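Protein toll (Drosophila melanogaster, PDB 4LXR) acts as the cell-surface receptor for cleaved Spätzle, switching on the Toll pathway that patterns the dorsal-ventral axis of the embryo and induces the antifungal peptide drosomycin. Local coordinates at residues Glu71-Gln76 with Ser99-Ile104; Met185-Phe190 with Asn208-Asp213; Asn388-Val393 with Gly412-His417; Asn627-Pro632 with Thr652-Pro657. One frame throughout, in Å; residues are numbered along the deposited sequence.

Interaction 1. Residues Glu71-Gln76 with Ser99-Ile104; sequences EVDRVQ and SPTTLI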
# COMPACT_ATOMS: atom_id res chain seq x y z
N GLU A 71 -10.21 45.78 -4.35
CA GLU A 71 -9.10 45.34 -3.51
C GLU A 71 -8.80 43.85 -3.68
O GLU A 71 -9.69 43.00 -3.66
CB GLU A 71 -9.34 45.66 -2.03
CG GLU A 71 -8.11 45.37 -1.16
CD GLU A 71 -8.19 45.97 0.23
OE1 GLU A 71 -9.16 46.71 0.51
OE2 GLU A 71 -7.29 45.69 1.04
N VAL A 72 -7.52 43.53 -3.85
CA VAL A 72 -7.14 42.14 -4.03
C VAL A 72 -5.73 41.92 -3.46
O VAL A 72 -4.88 42.79 -3.56
CB VAL A 72 -7.28 41.73 -5.52
CG1 VAL A 72 -6.10 42.25 -6.36
CG2 VAL A 72 -7.44 40.25 -5.64
N ASP A 73 -5.51 40.76 -2.83
CA ASP A 73 -4.26 40.51 -2.10
C ASP A 73 -3.06 40.23 -3.01
O ASP A 73 -1.97 40.78 -2.84
CB ASP A 73 -4.46 39.36 -1.10
CG ASP A 73 -3.14 38.76 -0.59
OD1 ASP A 73 -2.41 39.44 0.16
OD2 ASP A 73 -2.86 37.59 -0.92
N ARG A 74 -3.28 39.38 -4.00
CA ARG A 74 -2.22 38.88 -4.85
C ARG A 74 -2.54 39.11 -6.33
O ARG A 74 -3.64 38.80 -6.80
CB ARG A 74 -2.02 37.39 -4.55
CG ARG A 74 -0.85 36.76 -5.29
CD ARG A 74 -0.57 35.33 -4.82
NE ARG A 74 -1.50 34.37 -5.42
CZ ARG A 74 -2.41 33.69 -4.75
NH1 ARG A 74 -3.21 32.84 -5.38
NH2 ARG A 74 -2.51 33.84 -3.43
N VAL A 75 -1.59 39.69 -7.07
CA VAL A 75 -1.70 39.74 -8.52
C VAL A 75 -0.62 38.87 -9.09
O VAL A 75 0.55 39.04 -8.76
CB VAL A 75 -1.51 41.15 -9.10
CG1 VAL A 75 -1.53 41.09 -10.63
CG2 VAL A 75 -2.57 42.07 -8.58
N GLN A 76 -1.01 37.91 -9.92
CA GLN A 76 -0.04 37.03 -10.55
C GLN A 76 -0.15 37.17 -12.05
O GLN A 76 -1.21 36.92 -12.62
CB GLN A 76 -0.28 35.58 -10.14
CG GLN A 76 0.71 34.59 -10.73
CD GLN A 76 0.50 33.17 -10.25
OE1 GLN A 76 -0.41 32.47 -10.70
NE2 GLN A 76 1.32 32.75 -9.31
N SER A 99 -4.60 48.38 -4.43
CA SER A 99 -3.68 48.06 -3.33
C SER A 99 -3.34 46.58 -3.16
O SER A 99 -3.67 45.97 -2.14
CB SER A 99 -4.24 48.62 -2.01
OG SER A 99 -5.45 47.98 -1.67
N PRO A 100 -2.70 45.99 -4.17
CA PRO A 100 -2.28 44.60 -3.98
C PRO A 100 -1.14 44.54 -2.97
O PRO A 100 -0.44 45.52 -2.79
CB PRO A 100 -1.77 44.22 -5.36
CG PRO A 100 -1.23 45.50 -5.90
CD PRO A 100 -2.22 46.54 -5.45
N THR A 101 -0.97 43.39 -2.33
CA THR A 101 0.08 43.15 -1.35
C THR A 101 1.27 42.44 -2.03
O THR A 101 2.43 42.55 -1.62
CB THR A 101 -0.51 42.24 -0.23
OG1 THR A 101 -1.14 43.06 0.76
CG2 THR A 101 0.56 41.38 0.45
N THR A 102 0.93 41.69 -3.07
CA THR A 102 1.85 40.77 -3.70
C THR A 102 1.72 40.93 -5.21
O THR A 102 0.62 40.92 -5.75
CB THR A 102 1.49 39.31 -3.31
OG1 THR A 102 1.78 39.12 -1.92
CG2 THR A 102 2.28 38.28 -4.11
N LEU A 103 2.86 41.10 -5.87
CA LEU A 103 2.92 41.06 -7.33
C LEU A 103 3.89 39.97 -7.74
O LEU A 103 5.06 39.97 -7.31
CB LEU A 103 3.39 42.40 -7.93
CG LEU A 103 3.60 42.40 -9.46
CD1 LEU A 103 2.29 42.09 -10.24
CD2 LEU A 103 4.24 43.73 -9.97
N ILE A 104 3.40 39.03 -8.55
CA ILE A 104 4.21 37.97 -9.16
C ILE A 104 4.23 38.22 -10.67
O ILE A 104 3.20 38.49 -11.28
CB ILE A 104 3.59 36.60 -8.85
CG1 ILE A 104 3.78 36.28 -7.35
CG2 ILE A 104 4.17 35.49 -9.75
CD1 ILE A 104 2.73 35.40 -6.81
O HOH W 1 -0.08 36.84 -1.63
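Strands R74-Q76 and T102-I104 lie with their axes 4.8 Å apart at closest approach and 9° from parallel, zipped by V75 N to T102 O (2.9 Å) and I104 N to V75 O (2.9 Å). Just before them the chain turns a corner at D73, whose O takes the N-H of T101 at 2.8 Å and, weakly, that of T102. R74 and T102 lie side by side on one face of the sheet, CG against CG2 at 3.7 Å. R74 CD reaches I104 CD1 (3.9 Å), and the bend at chi3 (79°) lifts the guanidinium off this apolar floor toward D5 of the spaetzle chain, a long and weak ion pair. Q76 lays its CG over I104 CG2 on the same face and hands its OE1 to Q49. V75 faces the other way, its two methyls meeting P100 CB and L103 CD1. At the corner, D73 OD1 sits over T101 CB (3.4 Å) and accepts from G3 N of the spaetzle chain, while a water links D73 OD2 to T102 OG1. Replacing R74 with an alanine would probably strip the aliphatic cover from T102 CG2 and I104 CD1 and leave spaetzle D5 without this mate. The contact is thus two-sided: V75, P100 and L103 give an apolar backing, while D73 and R74 offer the ligand a carboxylate and a guanidinium.

Interaction 2. Residues Met185-Phe190 with Asn208-Asp213; sequences MPRGIF and NLTKHD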
# COMPACT_ATOMS: atom_id res chain seq x y z
N MET A 185 28.75 36.16 -2.68
CA MET A 185 27.87 36.99 -1.88
C MET A 185 28.15 38.46 -2.17
O MET A 185 29.29 38.91 -2.11
CB MET A 185 28.09 36.72 -0.39
CG MET A 185 26.98 37.27 0.50
SD MET A 185 25.50 36.26 0.32
CE MET A 185 26.14 34.70 0.92
N PRO A 186 27.10 39.23 -2.47
CA PRO A 186 27.25 40.69 -2.57
C PRO A 186 27.77 41.25 -1.25
O PRO A 186 27.37 40.77 -0.20
CB PRO A 186 25.81 41.17 -2.83
CG PRO A 186 25.13 40.00 -3.43
CD PRO A 186 25.72 38.79 -2.73
N ARG A 187 28.67 42.22 -1.31
CA ARG A 187 29.30 42.73 -0.10
C ARG A 187 28.51 43.86 0.54
O ARG A 187 27.85 44.64 -0.15
CB ARG A 187 30.72 43.21 -0.39
CG ARG A 187 31.70 42.10 -0.73
CD ARG A 187 31.85 41.10 0.41
NE ARG A 187 33.09 40.33 0.26
CZ ARG A 187 33.42 39.29 1.01
NH1 ARG A 187 32.61 38.88 1.97
NH2 ARG A 187 34.57 38.65 0.81
N GLY A 188 28.61 43.95 1.87
CA GLY A 188 28.01 45.02 2.65
C GLY A 188 26.51 45.22 2.47
O GLY A 188 26.04 46.36 2.45
N ILE A 189 25.75 44.15 2.35
CA ILE A 189 24.31 44.29 2.12
C ILE A 189 23.46 44.15 3.38
O ILE A 189 22.40 44.76 3.50
CB ILE A 189 23.79 43.31 1.04
CG1 ILE A 189 23.88 41.87 1.53
CG2 ILE A 189 24.55 43.51 -0.27
CD1 ILE A 189 23.40 40.85 0.50
N PHE A 190 23.94 43.36 4.33
CA PHE A 190 23.15 43.03 5.51
C PHE A 190 22.84 44.22 6.42
O PHE A 190 21.79 44.26 7.08
CB PHE A 190 23.82 41.90 6.26
CG PHE A 190 23.86 40.61 5.50
CD1 PHE A 190 22.71 39.86 5.31
CD2 PHE A 190 25.05 40.16 4.96
CE1 PHE A 190 22.75 38.68 4.60
CE2 PHE A 190 25.10 38.99 4.25
CZ PHE A 190 23.94 38.24 4.07
N ASN A 208 32.89 29.87 -2.92
CA ASN A 208 33.93 30.63 -2.21
C ASN A 208 33.41 31.38 -0.99
O ASN A 208 33.84 32.49 -0.71
CB ASN A 208 34.62 31.60 -3.17
CG ASN A 208 35.43 30.89 -4.26
OD1 ASN A 208 35.05 30.89 -5.43
ND2 ASN A 208 36.54 30.27 -3.87
N LEU A 209 32.46 30.79 -0.28
CA LEU A 209 31.89 31.43 0.90
C LEU A 209 32.94 31.49 2.00
O LEU A 209 33.63 30.50 2.26
CB LEU A 209 30.65 30.68 1.38
CG LEU A 209 29.41 30.73 0.50
CD1 LEU A 209 28.33 29.83 1.09
CD2 LEU A 209 28.89 32.18 0.32
N THR A 210 33.08 32.67 2.60
CA THR A 210 33.94 32.88 3.75
C THR A 210 33.18 33.68 4.81
O THR A 210 32.11 34.25 4.53
CB THR A 210 35.26 33.64 3.38
OG1 THR A 210 34.94 34.85 2.68
CG2 THR A 210 36.15 32.78 2.49
N LYS A 211 33.75 33.72 6.01
CA LYS A 211 33.16 34.37 7.17
C LYS A 211 32.72 35.80 6.89
O LYS A 211 31.60 36.20 7.23
CB LYS A 211 34.16 34.30 8.33
CG LYS A 211 33.94 35.26 9.47
CD LYS A 211 35.03 35.05 10.53
CE LYS A 211 35.07 36.19 11.55
NZ LYS A 211 35.90 35.88 12.75
N HIS A 212 33.57 36.56 6.21
CA HIS A 212 33.27 37.95 5.90
C HIS A 212 32.01 38.14 5.06
O HIS A 212 31.41 39.22 5.07
CB HIS A 212 34.47 38.60 5.19
CG HIS A 212 34.32 40.08 4.97
ND1 HIS A 212 34.32 40.99 6.01
CD2 HIS A 212 34.16 40.81 3.84
CE1 HIS A 212 34.18 42.21 5.53
NE2 HIS A 212 34.08 42.13 4.21
N ASP A 213 31.60 37.09 4.34
CA ASP A 213 30.42 37.17 3.49
C ASP A 213 29.16 37.47 4.31
O ASP A 213 28.20 38.08 3.82
CB ASP A 213 30.23 35.88 2.66
CG ASP A 213 31.17 35.80 1.45
OD1 ASP A 213 31.69 36.84 1.02
OD2 ASP A 213 31.38 34.68 0.92
O HOH W 2 31.05 34.63 -1.64
O HOH W 3 31.71 37.92 -1.53
O HOH W 4 27.87 40.53 2.52
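The guanidinium of R187 is sandwiched: D213 OD1 and a water lie over one face, H212 CD2 stands 3.1 Å above the other, and D213 N sits at the edge. The imidazole is steeply inclined to it, the two planes 63° apart. The second flat group, the F190 ring, has I189 CG1 over one face and D213 O in plane at its edge, 3.3 Å from CE2. Segment 185-190 lies in LRR 2 and 208-213 in LRR 3, consecutive turns of the leucine-rich-repeat solenoid, where the loops leaving strands 174-176 and 198-200 stack. R187 and D213 form a salt bridge, though the 2.4 Å modelled between NH1 and OD1 is too short to be taken literally. D213 also ties down the start of its own 3-10 segment: OD2 receives the N-H of T210 at 3.1 Å, coming from above the carboxylate plane, and D213 N bonds back to T210 O. A lysine in place of D213 would probably leave T210 N without its acceptor and set two positive charges against each other where R187 now has its mate. M185 CB packs against D213 CG, and the bends at chi2 and chi3 (73° and 62°) bring M185 CE to L209 CD2 at 3.8 Å, with L201 and F214 also packed on this side chain. Water completes the join. One molecule accepts from M185 N and lies beside D213 OD2; another donates to both P186 O and D213 O, at 2.8 Å from each of these oxygens.

Interaction 3. Residues Asn388-Val393 with Gly412-His417; sequences NLVTLV and GLRHLH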
# COMPACT_ATOMS: atom_id res chain seq x y z
N ASN A 388 8.58 3.82 26.24
CA ASN A 388 7.68 4.68 25.48
C ASN A 388 7.59 4.39 23.99
O ASN A 388 6.80 5.02 23.27
CB ASN A 388 8.06 6.16 25.67
CG ASN A 388 7.41 6.78 26.88
OD1 ASN A 388 7.34 6.17 27.94
ND2 ASN A 388 6.90 8.00 26.72
N LEU A 389 8.44 3.49 23.50
CA LEU A 389 8.47 3.18 22.07
C LEU A 389 7.08 2.75 21.58
O LEU A 389 6.44 1.92 22.21
CB LEU A 389 9.50 2.09 21.78
CG LEU A 389 9.83 1.89 20.30
CD1 LEU A 389 10.46 3.16 19.73
CD2 LEU A 389 10.76 0.68 20.13
N VAL A 390 6.61 3.32 20.48
CA VAL A 390 5.27 3.04 19.99
C VAL A 390 5.33 2.17 18.72
O VAL A 390 4.61 1.16 18.61
CB VAL A 390 4.47 4.33 19.75
CG1 VAL A 390 3.09 4.02 19.18
CG2 VAL A 390 4.34 5.12 21.05
N THR A 391 6.18 2.54 17.77
CA THR A 391 6.38 1.67 16.62
C THR A 391 7.85 1.33 16.37
O THR A 391 8.72 2.21 16.44
CB THR A 391 5.66 2.14 15.32
OG1 THR A 391 6.60 2.62 14.37
CG2 THR A 391 4.63 3.18 15.60
N LEU A 392 8.10 0.04 16.13
CA LEU A 392 9.41 -0.51 15.86
C LEU A 392 9.39 -1.15 14.48
O LEU A 392 8.58 -2.06 14.21
CB LEU A 392 9.79 -1.56 16.93
CG LEU A 392 11.13 -2.27 16.76
CD1 LEU A 392 12.30 -1.25 16.72
CD2 LEU A 392 11.37 -3.33 17.87
N VAL A 393 10.25 -0.67 13.58
CA VAL A 393 10.30 -1.20 12.22
C VAL A 393 11.66 -1.83 11.98
O VAL A 393 12.69 -1.15 12.05
CB VAL A 393 10.01 -0.11 11.15
CG1 VAL A 393 9.94 -0.71 9.75
CG2 VAL A 393 8.72 0.62 11.46
N GLY A 412 4.81 0.17 26.04
CA GLY A 412 4.20 1.19 25.22
C GLY A 412 4.05 0.78 23.76
O GLY A 412 3.35 1.46 23.01
N LEU A 413 4.71 -0.31 23.35
CA LEU A 413 4.75 -0.71 21.94
C LEU A 413 3.38 -1.10 21.38
O LEU A 413 2.65 -1.87 21.99
CB LEU A 413 5.75 -1.84 21.71
CG LEU A 413 6.22 -2.02 20.25
CD1 LEU A 413 7.05 -0.83 19.77
CD2 LEU A 413 7.01 -3.29 20.09
N ARG A 414 3.04 -0.55 20.22
CA ARG A 414 1.74 -0.77 19.60
C ARG A 414 1.85 -1.38 18.18
O ARG A 414 0.95 -2.09 17.73
CB ARG A 414 0.95 0.55 19.55
CG ARG A 414 0.63 1.14 20.95
CD ARG A 414 -0.31 0.23 21.76
NE ARG A 414 -0.49 0.69 23.13
CZ ARG A 414 0.16 0.19 24.19
NH1 ARG A 414 1.04 -0.79 24.05
NH2 ARG A 414 -0.07 0.68 25.39
N HIS A 415 2.94 -1.09 17.49
CA HIS A 415 3.11 -1.51 16.10
C HIS A 415 4.51 -2.09 15.88
O HIS A 415 5.51 -1.37 15.93
CB HIS A 415 2.88 -0.33 15.15
CG HIS A 415 1.57 0.37 15.38
ND1 HIS A 415 0.36 -0.19 15.05
CD2 HIS A 415 1.30 1.58 15.92
CE1 HIS A 415 -0.61 0.65 15.37
NE2 HIS A 415 -0.07 1.74 15.89
N LEU A 416 4.55 -3.40 15.65
CA LEU A 416 5.80 -4.13 15.54
C LEU A 416 5.92 -4.77 14.15
O LEU A 416 5.17 -5.67 13.80
CB LEU A 416 5.88 -5.19 16.64
CG LEU A 416 7.12 -6.08 16.63
CD1 LEU A 416 8.42 -5.24 16.59
CD2 LEU A 416 7.11 -7.00 17.84
N HIS A 417 6.86 -4.27 13.35
CA HIS A 417 7.09 -4.78 12.00
C HIS A 417 8.40 -5.55 11.90
O HIS A 417 9.49 -4.97 11.97
CB HIS A 417 7.10 -3.65 10.99
CG HIS A 417 5.85 -2.83 11.00
ND1 HIS A 417 4.79 -3.09 10.15
CD2 HIS A 417 5.48 -1.78 11.76
CE1 HIS A 417 3.82 -2.21 10.38
NE2 HIS A 417 4.21 -1.41 11.36
O HOH W 5 7.42 0.45 24.45
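The parallel strands of two successive leucine-rich repeats, LRR 11 and LRR 12, meet here, T391-V393 beside H415-H417, their axes 4.9 Å apart at closest approach and 4° from parallel. V390 O starts the ladder by holding two donors: R414 N, in the carbonyl plane on a lone pair at 2.8 Å, and H415 N, nearly in line with the C=O bond. L392 continues it, its N giving to H415 O and its O taking H417 N (2.9 Å) in an almost straight bond. L392 and L416 point the same way into the core, CD2 to CD1 at 3.7 Å. L413 joins them from the turn: with CG anti to the backbone N (chi1 -160°), its CD1 fits between L389 CG (3.9 Å) and L392 CB (4.0 Å). On the other face T391 CG2 touches the edge of the H415 ring at CD2 (3.7 Å), and V393 CG2 lies alongside H417. The H415 ring is further fixed through ND1, which is bonded to T450 OG1 on the next strand. Leucines in register on one side, a mixed face of T391, V393, H415 and H417 on the other and one short strand per turn are the signature of the leucine-rich-repeat solenoid.

Interaction 4. Residues Asn627-Pro632 with Thr652-Pro657; sequences NLTHVP and TLLRLP. With NAG (2-acetamido-2-deoxy-beta-D-glucopyranose), chain G.
L654 N donates to T629 O at 2.8 Å, a short, nearly straight bond (173°) between these two loops. T652 N also points to L628 O, with T652 OG1 a weak second donor, but that oxygen is crowded in the model and its place less certain. Two asparagines outside the segments bind the same backbones: N651 OD1 takes L628 N and N675 OD1 takes L653 N, the asparagine ladder familiar from leucine-rich repeats. Moving outward, T629 CB rests against L654 CD1 (4.0 Å) and its CG2 on T652 OG1. L653 CD2 comes to H630 C (3.4 Å) and on to V631 CG2. With that methyl beside its backbone N, V631 also meets P657 CD at 3.7 Å, the two side chains crossing at about a right angle. At the rim the sugar, part of a glycan carried by Toll itself, brings its acetamide O7 to L654 CD2 (3.3 Å) and its methyl C8 near T652 OG1, while H698 NE2 is hydrogen-bonded to the sugar. One sound backbone bond, T629 O with L654 N, thus joins the loops; asparagine side chains take neighbouring N-H groups, and apolar contacts do the rest.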
# COMPACT_ATOMS: atom_id res chain seq x y z
N ASN A 627 -12.17 -59.28 -15.70
CA ASN A 627 -11.75 -60.67 -15.83
C ASN A 627 -12.05 -61.52 -14.60
O ASN A 627 -11.60 -62.66 -14.51
CB ASN A 627 -10.25 -60.72 -16.11
CG ASN A 627 -9.42 -60.09 -14.99
OD1 ASN A 627 -9.95 -59.36 -14.14
ND2 ASN A 627 -8.12 -60.36 -14.99
N LEU A 628 -12.79 -60.97 -13.64
CA LEU A 628 -13.02 -61.70 -12.40
C LEU A 628 -14.14 -62.73 -12.52
O LEU A 628 -15.21 -62.45 -13.07
CB LEU A 628 -13.30 -60.74 -11.24
CG LEU A 628 -12.17 -59.77 -10.88
CD1 LEU A 628 -12.48 -59.07 -9.56
CD2 LEU A 628 -10.82 -60.47 -10.83
N THR A 629 -13.87 -63.92 -12.01
CA THR A 629 -14.87 -64.99 -11.95
C THR A 629 -15.42 -65.10 -10.54
O THR A 629 -16.52 -65.61 -10.33
CB THR A 629 -14.29 -66.34 -12.43
OG1 THR A 629 -13.17 -66.70 -11.62
CG2 THR A 629 -13.84 -66.24 -13.88
N HIS A 630 -14.66 -64.60 -9.57
CA HIS A 630 -15.09 -64.61 -8.18
C HIS A 630 -14.87 -63.26 -7.52
O HIS A 630 -14.05 -62.46 -7.97
CB HIS A 630 -14.31 -65.68 -7.40
CG HIS A 630 -14.61 -67.08 -7.83
ND1 HIS A 630 -13.78 -67.79 -8.66
CD2 HIS A 630 -15.65 -67.90 -7.54
CE1 HIS A 630 -14.29 -68.99 -8.87
NE2 HIS A 630 -15.42 -69.08 -8.20
N VAL A 631 -15.61 -63.02 -6.44
CA VAL A 631 -15.42 -61.84 -5.62
C VAL A 631 -14.12 -61.99 -4.84
O VAL A 631 -13.97 -62.93 -4.06
CB VAL A 631 -16.58 -61.64 -4.64
CG1 VAL A 631 -16.26 -60.51 -3.66
CG2 VAL A 631 -17.87 -61.35 -5.40
N PRO A 632 -13.17 -61.07 -5.06
CA PRO A 632 -11.87 -61.17 -4.38
C PRO A 632 -11.97 -60.86 -2.90
O PRO A 632 -12.97 -60.29 -2.46
CB PRO A 632 -11.03 -60.10 -5.09
CG PRO A 632 -12.01 -59.09 -5.53
CD PRO A 632 -13.26 -59.86 -5.90
N THR A 652 -16.74 -61.16 -15.12
CA THR A 652 -17.47 -62.39 -15.45
C THR A 652 -17.71 -63.28 -14.23
O THR A 652 -17.35 -64.47 -14.23
CB THR A 652 -16.80 -63.23 -16.57
OG1 THR A 652 -15.47 -63.60 -16.18
CG2 THR A 652 -16.76 -62.45 -17.88
N LEU A 653 -18.32 -62.71 -13.20
CA LEU A 653 -18.58 -63.42 -11.95
C LEU A 653 -19.46 -64.64 -12.18
O LEU A 653 -20.55 -64.54 -12.77
CB LEU A 653 -19.26 -62.50 -10.93
CG LEU A 653 -18.46 -61.38 -10.27
CD1 LEU A 653 -19.35 -60.57 -9.34
CD2 LEU A 653 -17.29 -61.95 -9.51
N LEU A 654 -18.99 -65.79 -11.71
CA LEU A 654 -19.72 -67.04 -11.91
C LEU A 654 -20.69 -67.29 -10.76
O LEU A 654 -21.78 -67.82 -10.96
CB LEU A 654 -18.75 -68.20 -12.05
CG LEU A 654 -17.79 -68.11 -13.24
CD1 LEU A 654 -16.84 -69.29 -13.23
CD2 LEU A 654 -18.55 -68.02 -14.57
N ARG A 655 -20.30 -66.88 -9.56
CA ARG A 655 -21.12 -67.08 -8.38
C ARG A 655 -20.74 -66.02 -7.33
O ARG A 655 -19.70 -65.39 -7.44
CB ARG A 655 -20.90 -68.49 -7.84
CG ARG A 655 -21.86 -68.94 -6.75
CD ARG A 655 -21.54 -70.36 -6.26
NE ARG A 655 -21.48 -71.34 -7.35
CZ ARG A 655 -22.55 -71.81 -8.00
NH1 ARG A 655 -23.77 -71.39 -7.68
NH2 ARG A 655 -22.39 -72.70 -8.98
N LEU A 656 -21.61 -65.81 -6.34
CA LEU A 656 -21.29 -64.94 -5.22
C LEU A 656 -20.83 -65.80 -4.04
O LEU A 656 -21.19 -66.97 -3.94
CB LEU A 656 -22.50 -64.11 -4.83
CG LEU A 656 -22.99 -63.08 -5.86
CD1 LEU A 656 -24.25 -62.38 -5.37
CD2 LEU A 656 -21.89 -62.06 -6.17
N PRO A 657 -20.01 -65.22 -3.14
CA PRO A 657 -19.64 -65.98 -1.95
C PRO A 657 -20.78 -65.91 -0.94
O PRO A 657 -21.75 -65.19 -1.19
CB PRO A 657 -18.41 -65.22 -1.42
CG PRO A 657 -18.65 -63.82 -1.85
CD PRO A 657 -19.36 -63.90 -3.19
C1 NAG G . -19.51 -65.40 -19.33
C2 NAG G . -18.50 -66.36 -19.96
C3 NAG G . -18.10 -65.86 -21.35
C4 NAG G . -19.33 -65.59 -22.21
C5 NAG G . -20.31 -64.69 -21.46
C6 NAG G . -21.63 -64.51 -22.18
C7 NAG G . -17.19 -67.37 -18.13
C8 NAG G . -15.90 -67.33 -17.37
N2 NAG G . -17.32 -66.48 -19.12
O3 NAG G . -17.26 -66.82 -22.00
O4 NAG G . -18.91 -64.94 -23.40
O5 NAG G . -20.62 -65.26 -20.18
O6 NAG G . -21.88 -63.15 -22.48
O7 NAG G . -18.08 -68.18 -17.86

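Overall arrangement
Along the chain the four contacts follow one another without overlap. Interactions 1 and 3 both lie on the same run of parallel strands, interaction 1 near its N-terminal end and interaction 3 between LRR 11 and LRR 12, their centres 49 Å apart. Interaction 2 joins the loops after such strands and lies 33 Å from interaction 1, centre to centre. Interaction 4 sits beyond the 561-564 end of that run, in a second block whose strands form a separate sheet, its centre 73 Å from that of interaction 3 and 107 Å from that of interaction 1. Each joins neighbouring turns, consistent with an extracellular part built from local contacts repeated over a great length. Of the four, interaction 1 alone touches spaetzle.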